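Protein FmtA (Staphylococcus aureus, PDB 5ZH8) hydrolyses the ester bonds that hold D-alanine on wall teichoic acid and lipoteichoic acid, and influences methicillin resistance and autolysis in the presence of Triton X-100. Local coordinates at residues 91-100 / 292-300. Sequence-based numbering, arbitrary orientation.
Sequences SVAIYENGKL and PTDMGKLIT
Strand 91-96 runs nearly along helix 292-300, their axes 27° apart and 7.5 Å at closest approach, with A93 beside P292, Y95 beside G296 and G98 beside T300. This is helix-on-sheet packing in the serine beta-lactamase/penicillin-binding protein fold: the helix lies on one face of the large antiparallel sheet, where the strand is flanked by strands 99-106 and 359-365. A type I' turn from E96 to K99 reverses the chain into the next strand. S91, A93 and Y95 direct their side chains at the helix, whereas V92 and I94 point to the other side of the sheet. At the helix start, A93 CB packs against P292 CB (3.4 Å), and S91 OG, weakly hydrogen-bonded to K104 O, is in van der Waals contact with P292 CG at 3.5 Å.

Y95 dominates the middle. With CG anti to its carbonyl carbon (chi1 -75°), the ring rests on the helix backbone at G296, which has no side chain; Y95 CE1 is 3.6 Å from G296 CA. G296 C lies against one face and L100 CD1 against the opposite one, both offset toward the rim. T300 CG2 packs obliquely by the same ring, 4.1 Å from Y95 CB, while T300 OG1 donates a hydrogen bond to G296 O. The phenol is anchored at its far end, where Y95 OH donates to T293 O (2.7 Å) from 34° out of the carbonyl plane, and that oxygen also accepts the helical bond from K297 N.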
ATOM      1  N   SER A  91     -12.297   6.928 -10.516  1.00 45.79           N
ATOM      2  CA  SER A  91     -12.771   7.909 -11.497  1.00 46.10           C
ATOM      3  C   SER A  91     -11.633   8.602 -12.219  1.00 44.94           C
ATOM      4  O   SER A  91     -10.555   8.804 -11.659  1.00 44.23           O
ATOM      5  CB  SER A  91     -13.623   8.976 -10.813  1.00 46.91           C
ATOM      6  OG  SER A  91     -14.053   9.964 -11.741  1.00 47.51           O
ATOM      7  N   VAL A  92     -11.898   8.996 -13.460  1.00 45.28           N
ATOM      8  CA  VAL A  92     -10.913   9.677 -14.287  1.00 44.19           C
ATOM      9  C   VAL A  92     -11.488  10.994 -14.787  1.00 44.80           C
ATOM     10  O   VAL A  92     -12.697  11.123 -14.987  1.00 46.07           O
ATOM     11  CB  VAL A  92     -10.465   8.802 -15.485  1.00 44.26           C
ATOM     12  CG1 VAL A  92     -11.598   8.607 -16.490  1.00 45.82           C
ATOM     13  CG2 VAL A  92      -9.237   9.401 -16.153  1.00 43.21           C
ATOM     14  N   ALA A  93     -10.610  11.973 -14.956  1.00 44.15           N
ATOM     15  CA  ALA A  93     -10.948  13.223 -15.619  1.00 45.07           C
ATOM     16  C   ALA A  93      -9.734  13.691 -16.417  1.00 44.76           C
ATOM     17  O   ALA A  93      -8.616  13.719 -15.899  1.00 43.27           O
ATOM     18  CB  ALA A  93     -11.356  14.276 -14.604  1.00 44.90           C
ATOM     19  N   ILE A  94      -9.961  14.041 -17.677  1.00 46.34           N
ATOM     20  CA  ILE A  94      -8.887  14.478 -18.558  1.00 46.60           C
ATOM     21  C   ILE A  94      -9.292  15.765 -19.267  1.00 47.82           C
ATOM     22  O   ILE A  94     -10.343  15.831 -19.909  1.00 49.26           O
ATOM     23  CB  ILE A  94      -8.532  13.400 -19.603  1.00 47.41           C
ATOM     24  CG1 ILE A  94      -8.144  12.093 -18.897  1.00 46.55           C
ATOM     25  CG2 ILE A  94      -7.405  13.895 -20.505  1.00 47.64           C
ATOM     26  CD1 ILE A  94      -7.826  10.941 -19.822  1.00 47.26           C
ATOM     27  N   TYR A  95      -8.455  16.787 -19.126  1.00 47.45           N
ATOM     28  CA  TYR A  95      -8.648  18.067 -19.801  1.00 48.85           C
ATOM     29  C   TYR A  95      -7.649  18.192 -20.943  1.00 49.86           C
ATOM     30  O   TYR A  95      -6.464  17.886 -20.774  1.00 49.10           O
ATOM     31  CB  TYR A  95      -8.447  19.231 -18.830  1.00 48.03           C
ATOM     32  CG  TYR A  95      -9.591  19.436 -17.879  1.00 48.15           C
ATOM     33  CD1 TYR A  95      -9.793  18.569 -16.814  1.00 47.28           C
ATOM     34  CD2 TYR A  95     -10.470  20.506 -18.034  1.00 49.67           C
ATOM     35  CE1 TYR A  95     -10.852  18.749 -15.932  1.00 47.68           C
ATOM     36  CE2 TYR A  95     -11.526  20.697 -17.157  1.00 49.99           C
ATOM     37  CZ  TYR A  95     -11.709  19.818 -16.103  1.00 48.93           C
ATOM     38  OH  TYR A  95     -12.747  19.983 -15.224  1.00 49.37           O
ATOM     39  N   GLU A  96      -8.127  18.644 -22.096  1.00 51.88           N
ATOM     40  CA  GLU A  96      -7.274  18.869 -23.254  1.00 53.10           C
ATOM     41  C   GLU A  96      -7.396  20.328 -23.692  1.00 54.48           C
ATOM     42  O   GLU A  96      -8.489  20.799 -24.022  1.00 56.20           O
ATOM     43  CB  GLU A  96      -7.678  17.935 -24.385  1.00 54.86           C
ATOM     44  CG  GLU A  96      -6.681  17.854 -25.520  1.00 56.02           C
ATOM     45  CD  GLU A  96      -7.130  16.904 -26.614  1.00 57.90           C
ATOM     46  OE1 GLU A  96      -7.951  16.006 -26.335  1.00 57.49           O
ATOM     47  OE2 GLU A  96      -6.658  17.048 -27.762  1.00 60.00           O
ATOM     48  N   ASN A  97      -6.277  21.042 -23.682  1.00 53.96           N
ATOM     49  CA  ASN A  97      -6.274  22.478 -23.943  1.00 55.15           C
ATOM     50  C   ASN A  97      -7.402  23.192 -23.189  1.00 55.15           C
ATOM     51  O   ASN A  97      -8.126  24.007 -23.757  1.00 57.10           O
ATOM     52  CB  ASN A  97      -6.361  22.740 -25.450  1.00 57.90           C
ATOM     53  CG  ASN A  97      -5.138  22.244 -26.203  1.00 58.11           C
ATOM     54  OD1 ASN A  97      -5.264  21.565 -27.214  1.00 59.83           O
ATOM     55  ND2 ASN A  97      -3.950  22.579 -25.716  1.00 56.72           N
ATOM     56  N   GLY A  98      -7.550  22.855 -21.909  1.00 53.29           N
ATOM     57  CA  GLY A  98      -8.497  23.528 -21.026  1.00 53.10           C
ATOM     58  C   GLY A  98      -9.901  22.962 -21.020  1.00 53.84           C
ATOM     59  O   GLY A  98     -10.681  23.267 -20.121  1.00 53.81           O
ATOM     60  N   LYS A  99     -10.236  22.140 -22.013  1.00 54.86           N
ATOM     61  CA  LYS A  99     -11.578  21.561 -22.118  1.00 56.01           C
ATOM     62  C   LYS A  99     -11.644  20.162 -21.517  1.00 54.02           C
ATOM     63  O   LYS A  99     -10.709  19.381 -21.645  1.00 52.70           O
ATOM     64  CB  LYS A  99     -12.012  21.497 -23.579  1.00 58.89           C
ATOM     65  CG  LYS A  99     -11.896  22.823 -24.307  1.00 61.13           C
ATOM     66  CD  LYS A  99     -12.903  22.942 -25.437  1.00 64.62           C
ATOM     67  CE  LYS A  99     -12.977  24.373 -25.940  1.00 66.98           C
ATOM     68  NZ  LYS A  99     -14.008  24.541 -27.009  1.00 70.65           N
ATOM     69  N   LEU A 100     -12.763  19.852 -20.875  1.00 53.99           N
ATOM     70  CA  LEU A 100     -13.005  18.522 -20.336  1.00 52.92           C
ATOM     71  C   LEU A 100     -13.370  17.584 -21.476  1.00 54.37           C
ATOM     72  O   LEU A 100     -14.441  17.710 -22.051  1.00 56.41           O
ATOM     73  CB  LEU A 100     -14.133  18.566 -19.304  1.00 53.04           C
ATOM     74  CG  LEU A 100     -14.510  17.268 -18.585  1.00 52.25           C
ATOM     75  CD1 LEU A 100     -13.386  16.781 -17.690  1.00 49.86           C
ATOM     76  CD2 LEU A 100     -15.757  17.488 -17.753  1.00 53.29           C
ATOM     77  N   PRO A 292     -12.493  14.485  -9.551  1.00 47.18           N
ATOM     78  CA  PRO A 292     -11.401  14.678 -10.519  1.00 46.20           C
ATOM     79  C   PRO A 292     -11.586  15.893 -11.438  1.00 46.81           C
ATOM     80  O   PRO A 292     -10.615  16.565 -11.762  1.00 46.02           O
ATOM     81  CB  PRO A 292     -11.429  13.381 -11.333  1.00 46.31           C
ATOM     82  CG  PRO A 292     -11.935  12.364 -10.372  1.00 46.91           C
ATOM     83  CD  PRO A 292     -12.910  13.073  -9.468  1.00 47.71           C
ATOM     84  N   THR A 293     -12.826  16.178 -11.833  1.00 48.78           N
ATOM     85  CA  THR A 293     -13.118  17.321 -12.697  1.00 50.05           C
ATOM     86  C   THR A 293     -12.706  18.641 -12.049  1.00 49.96           C
ATOM     87  O   THR A 293     -12.092  19.481 -12.704  1.00 49.78           O
ATOM     88  CB  THR A 293     -14.608  17.391 -13.085  1.00 52.18           C
ATOM     89  OG1 THR A 293     -15.409  17.460 -11.902  1.00 53.49           O
ATOM     90  CG2 THR A 293     -15.019  16.183 -13.897  1.00 52.89           C
ATOM     91  N   ASP A 294     -13.041  18.814 -10.770  1.00 50.53           N
ATOM     92  CA  ASP A 294     -12.670  20.019 -10.018  1.00 50.41           C
ATOM     93  C   ASP A 294     -11.162  20.203  -9.914  1.00 49.22           C
ATOM     94  O   ASP A 294     -10.667  21.334  -9.978  1.00 49.26           O
ATOM     95  CB  ASP A 294     -13.272  20.005  -8.610  1.00 51.04           C
ATOM     96  CG  ASP A 294     -14.560  20.813  -8.505  1.00 53.21           C
ATOM     97  OD1 ASP A 294     -15.285  20.949  -9.517  1.00 54.29           O
ATOM     98  OD2 ASP A 294     -14.845  21.322  -7.395  1.00 53.98           O
ATOM     99  N   MET A 295     -10.432  19.101  -9.750  1.00 48.45           N
ATOM    100  CA  MET A 295      -8.972  19.168  -9.681  1.00 47.51           C
ATOM    101  C   MET A 295      -8.378  19.661 -10.995  1.00 47.77           C
ATOM    102  O   MET A 295      -7.454  20.465 -10.995  1.00 47.57           O
ATOM    103  CB  MET A 295      -8.382  17.804  -9.324  1.00 46.78           C
ATOM    104  CG  MET A 295      -6.856  17.769  -9.262  1.00 45.83           C
ATOM    105  SD  MET A 295      -6.031  19.055  -8.297  1.00 45.40           S
ATOM    106  CE  MET A 295      -5.776  18.210  -6.742  1.00 45.33           C
ATOM    107  N   GLY A 296      -8.900  19.167 -12.112  1.00 48.63           N
ATOM    108  CA  GLY A 296      -8.488  19.653 -13.423  1.00 49.00           C
ATOM    109  C   GLY A 296      -8.897  21.102 -13.618  1.00 49.88           C
ATOM    110  O   GLY A 296      -8.130  21.909 -14.143  1.00 50.14           O
ATOM    111  N   LYS A 297     -10.117  21.425 -13.195  1.00 50.78           N
ATOM    112  CA  LYS A 297     -10.640  22.790 -13.261  1.00 51.88           C
ATOM    113  C   LYS A 297      -9.742  23.754 -12.474  1.00 50.88           C
ATOM    114  O   LYS A 297      -9.523  24.888 -12.893  1.00 51.36           O
ATOM    115  CB  LYS A 297     -12.079  22.822 -12.721  1.00 53.49           C
ATOM    116  CG  LYS A 297     -12.787  24.152 -12.891  1.00 55.57           C
ATOM    117  CD  LYS A 297     -14.142  24.192 -12.195  1.00 57.39           C
ATOM    118  CE  LYS A 297     -15.191  23.372 -12.932  1.00 59.18           C
ATOM    119  NZ  LYS A 297     -16.562  23.615 -12.397  1.00 61.33           N
ATOM    120  N   LEU A 298      -9.227  23.294 -11.334  1.00 49.35           N
ATOM    121  CA  LEU A 298      -8.298  24.083 -10.521  1.00 48.20           C
ATOM    122  C   LEU A 298      -6.977  24.350 -11.240  1.00 47.18           C
ATOM    123  O   LEU A 298      -6.522  25.484 -11.315  1.00 47.79           O
ATOM    124  CB  LEU A 298      -8.022  23.364  -9.200  1.00 47.22           C
ATOM    125  CG  LEU A 298      -6.895  23.903  -8.323  1.00 46.60           C
ATOM    126  CD1 LEU A 298      -7.181  25.333  -7.893  1.00 47.42           C
ATOM    127  CD2 LEU A 298      -6.704  22.977  -7.133  1.00 46.18           C
ATOM    128  N   ILE A 299      -6.365  23.294 -11.755  1.00 46.07           N
ATOM    129  CA  ILE A 299      -5.056  23.388 -12.391  1.00 45.54           C
ATOM    130  C   ILE A 299      -5.102  24.180 -13.694  1.00 46.33           C
ATOM    131  O   ILE A 299      -4.229  25.004 -13.942  1.00 46.43           O
ATOM    132  CB  ILE A 299      -4.468  21.983 -12.633  1.00 44.76           C
ATOM    133  CG1 ILE A 299      -4.073  21.367 -11.295  1.00 43.93           C
ATOM    134  CG2 ILE A 299      -3.259  22.031 -13.562  1.00 44.77           C
ATOM    135  CD1 ILE A 299      -4.016  19.860 -11.335  1.00 43.69           C
ATOM    136  N   THR A 300      -6.114  23.936 -14.521  1.00 46.92           N
ATOM    137  CA  THR A 300      -6.229  24.640 -15.795  1.00 48.18           C
ATOM    138  C   THR A 300      -6.437  26.140 -15.591  1.00 49.13           C
ATOM    139  O   THR A 300      -5.911  26.952 -16.350  1.00 50.37           O
ATOM    140  CB  THR A 300      -7.391  24.112 -16.648  1.00 49.15           C
ATOM    141  OG1 THR A 300      -8.603  24.151 -15.886  1.00 49.36           O
ATOM    142  CG2 THR A 300      -7.108  22.702 -17.118  1.00 48.50           C
TER